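Local atomic coordinates of putative prephenate dehydratase (Streptococcus mutans, PDB entry 4LUB), a protein that probably catalyses the conversion of prephenate to phenylpyruvate, with loss of water and carbon dioxide, in L-phenylalanine biosynthesis. Residues T223-R228 with Y237-D242. Sequence-based numbering, arbitrary orientation.
Sequences TKIESR and YFFIID
Arg228 and Lys224 of strand 223-228 meet Phe238 and Asp242 of strand 237-242 across an antiparallel beta hairpin of the ACT domain. Six backbone hydrogen bonds tie the strands. Bonds run both ways between Glu226 and Ile240 and between Arg228 and Phe238; Arg228 N to Phe238 O is 2.9 Å. At the other end Thr223 N bonds to Asp242 O at 3.0 Å.

Lys224, Glu226, Arg228, Phe238, Ile240 and Asp242 share one face of the hairpin. There Arg228 CB sits over a face of the Phe238 ring, offset toward the rim, in a CH-pi contact 3.7 Å from the centroid. The Phe238 ring is brought there by a chi1 of 74°, which places CG between the backbone N and the carbonyl carbon. Beyond CG the arginine bends away, and its guanidinium stands 79° from the ring plane. It bonds Glu58 O of the second subunit and forms a salt bridge with Asp66 of helix 62-70, while Phe69 stacks on the Phe238 ring, so this face joins the hairpin to the dehydratase part of the chain.

Lys224 is extended, and its CD passes 3.3 Å from Asp242 OD2. The charged ends do not touch: NZ forms a salt bridge with Glu54 and a hydrogen bond with Ser60; the carboxylate does the same with Arg174 and Ser195. Water 2 links them, accepting from Lys224 NZ and donating to Asp242 OD1.

On the opposite face Ile225 and Ile241 lie side by side, and helix 208-216 packs on both. Ser227 CB touches the ring of Phe239, its cross-strand partner in a non-hydrogen-bonded pair. Back on the Lys224 face, at the Thr223 end, water 1 donates to Asp242 OD2 at 2.7 Å and hydrogen-bonds Thr223 OG1.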
# COMPACT_ATOMS: atom_id res chain seq x y z
N THR B 223 10.79 -7.84 -2.17
CA THR B 223 11.08 -6.70 -3.04
C THR B 223 9.92 -5.72 -3.09
O THR B 223 10.06 -4.61 -3.60
CB THR B 223 11.42 -7.16 -4.47
OG1 THR B 223 10.26 -7.73 -5.09
CG2 THR B 223 12.55 -8.19 -4.46
N LYS B 224 8.78 -6.13 -2.56
CA LYS B 224 7.61 -5.26 -2.47
C LYS B 224 6.58 -5.78 -1.49
O LYS B 224 6.35 -6.99 -1.40
CB LYS B 224 6.97 -5.12 -3.85
CG LYS B 224 5.73 -4.24 -3.89
CD LYS B 224 5.01 -4.42 -5.21
CE LYS B 224 3.52 -4.11 -5.09
NZ LYS B 224 2.90 -3.95 -6.44
N ILE B 225 5.94 -4.87 -0.77
CA ILE B 225 4.78 -5.20 0.05
C ILE B 225 3.77 -4.08 0.02
O ILE B 225 4.11 -2.91 0.21
CB ILE B 225 5.15 -5.52 1.50
CG1 ILE B 225 3.87 -5.82 2.30
CG2 ILE B 225 5.91 -4.36 2.12
CD1 ILE B 225 4.09 -6.72 3.49
N GLU B 226 2.52 -4.44 -0.24
CA GLU B 226 1.45 -3.47 -0.29
C GLU B 226 0.22 -4.08 0.33
O GLU B 226 -0.11 -5.23 0.06
CB GLU B 226 1.18 -3.06 -1.74
CG GLU B 226 0.11 -2.00 -1.90
CD GLU B 226 0.68 -0.65 -2.27
OE1 GLU B 226 1.31 -0.55 -3.33
OE2 GLU B 226 0.49 0.30 -1.50
N SER B 227 -0.47 -3.32 1.16
CA SER B 227 -1.71 -3.80 1.74
C SER B 227 -2.91 -3.23 0.99
O SER B 227 -2.86 -2.13 0.43
CB SER B 227 -1.78 -3.52 3.24
OG SER B 227 -2.10 -2.18 3.52
N ARG B 228 -3.99 -4.00 0.98
CA ARG B 228 -5.22 -3.63 0.32
C ARG B 228 -6.34 -3.97 1.28
O ARG B 228 -6.22 -4.94 2.03
CB ARG B 228 -5.39 -4.41 -0.99
CG ARG B 228 -4.42 -4.05 -2.15
CD ARG B 228 -4.47 -2.58 -2.49
NE ARG B 228 -5.81 -2.20 -2.92
CZ ARG B 228 -6.39 -1.05 -2.62
NH1 ARG B 228 -5.75 -0.16 -1.87
NH2 ARG B 228 -7.62 -0.78 -3.06
N TYR B 237 -7.01 -6.65 6.13
CA TYR B 237 -6.38 -6.44 4.84
C TYR B 237 -5.89 -7.74 4.24
O TYR B 237 -5.75 -8.74 4.93
CB TYR B 237 -5.19 -5.51 5.01
CG TYR B 237 -5.45 -4.25 5.80
CD1 TYR B 237 -5.94 -3.12 5.19
CD2 TYR B 237 -5.19 -4.20 7.16
CE1 TYR B 237 -6.18 -1.96 5.90
CE2 TYR B 237 -5.43 -3.05 7.89
CZ TYR B 237 -5.92 -1.93 7.25
OH TYR B 237 -6.15 -0.78 7.97
N PHE B 238 -5.60 -7.70 2.96
CA PHE B 238 -4.76 -8.70 2.34
C PHE B 238 -3.50 -8.00 1.88
O PHE B 238 -3.51 -6.81 1.60
CB PHE B 238 -5.47 -9.48 1.23
CG PHE B 238 -5.66 -8.72 -0.05
CD1 PHE B 238 -4.71 -8.79 -1.05
CD2 PHE B 238 -6.80 -7.98 -0.27
CE1 PHE B 238 -4.89 -8.11 -2.23
CE2 PHE B 238 -6.99 -7.30 -1.45
CZ PHE B 238 -6.03 -7.36 -2.44
N PHE B 239 -2.41 -8.74 1.83
CA PHE B 239 -1.11 -8.16 1.50
C PHE B 239 -0.55 -8.66 0.19
O PHE B 239 -0.47 -9.86 -0.05
CB PHE B 239 -0.13 -8.43 2.65
CG PHE B 239 -0.60 -7.89 3.97
CD1 PHE B 239 -0.33 -6.58 4.32
CD2 PHE B 239 -1.34 -8.67 4.83
CE1 PHE B 239 -0.77 -6.07 5.53
CE2 PHE B 239 -1.79 -8.16 6.03
CZ PHE B 239 -1.51 -6.86 6.38
N ILE B 240 -0.17 -7.72 -0.67
CA ILE B 240 0.56 -8.04 -1.89
C ILE B 240 2.05 -8.03 -1.60
O ILE B 240 2.61 -7.01 -1.23
CB ILE B 240 0.29 -7.04 -3.02
CG1 ILE B 240 -1.21 -6.86 -3.19
CG2 ILE B 240 0.93 -7.53 -4.31
CD1 ILE B 240 -1.90 -8.16 -3.49
N ILE B 241 2.66 -9.20 -1.74
CA ILE B 241 4.09 -9.35 -1.55
C ILE B 241 4.80 -9.93 -2.78
O ILE B 241 4.36 -10.92 -3.36
CB ILE B 241 4.35 -10.21 -0.28
CG1 ILE B 241 3.88 -9.44 0.94
CG2 ILE B 241 5.83 -10.40 -0.07
CD1 ILE B 241 3.84 -10.25 2.20
N ASP B 242 5.90 -9.29 -3.17
CA ASP B 242 6.78 -9.84 -4.20
C ASP B 242 8.06 -10.38 -3.55
O ASP B 242 8.60 -9.77 -2.63
CB ASP B 242 7.17 -8.80 -5.26
CG ASP B 242 5.98 -8.14 -5.94
OD1 ASP B 242 4.82 -8.60 -5.80
OD2 ASP B 242 6.22 -7.17 -6.68
O HOH W 1 8.77 -6.19 -6.65
O HOH W 2 3.09 -6.74 -7.19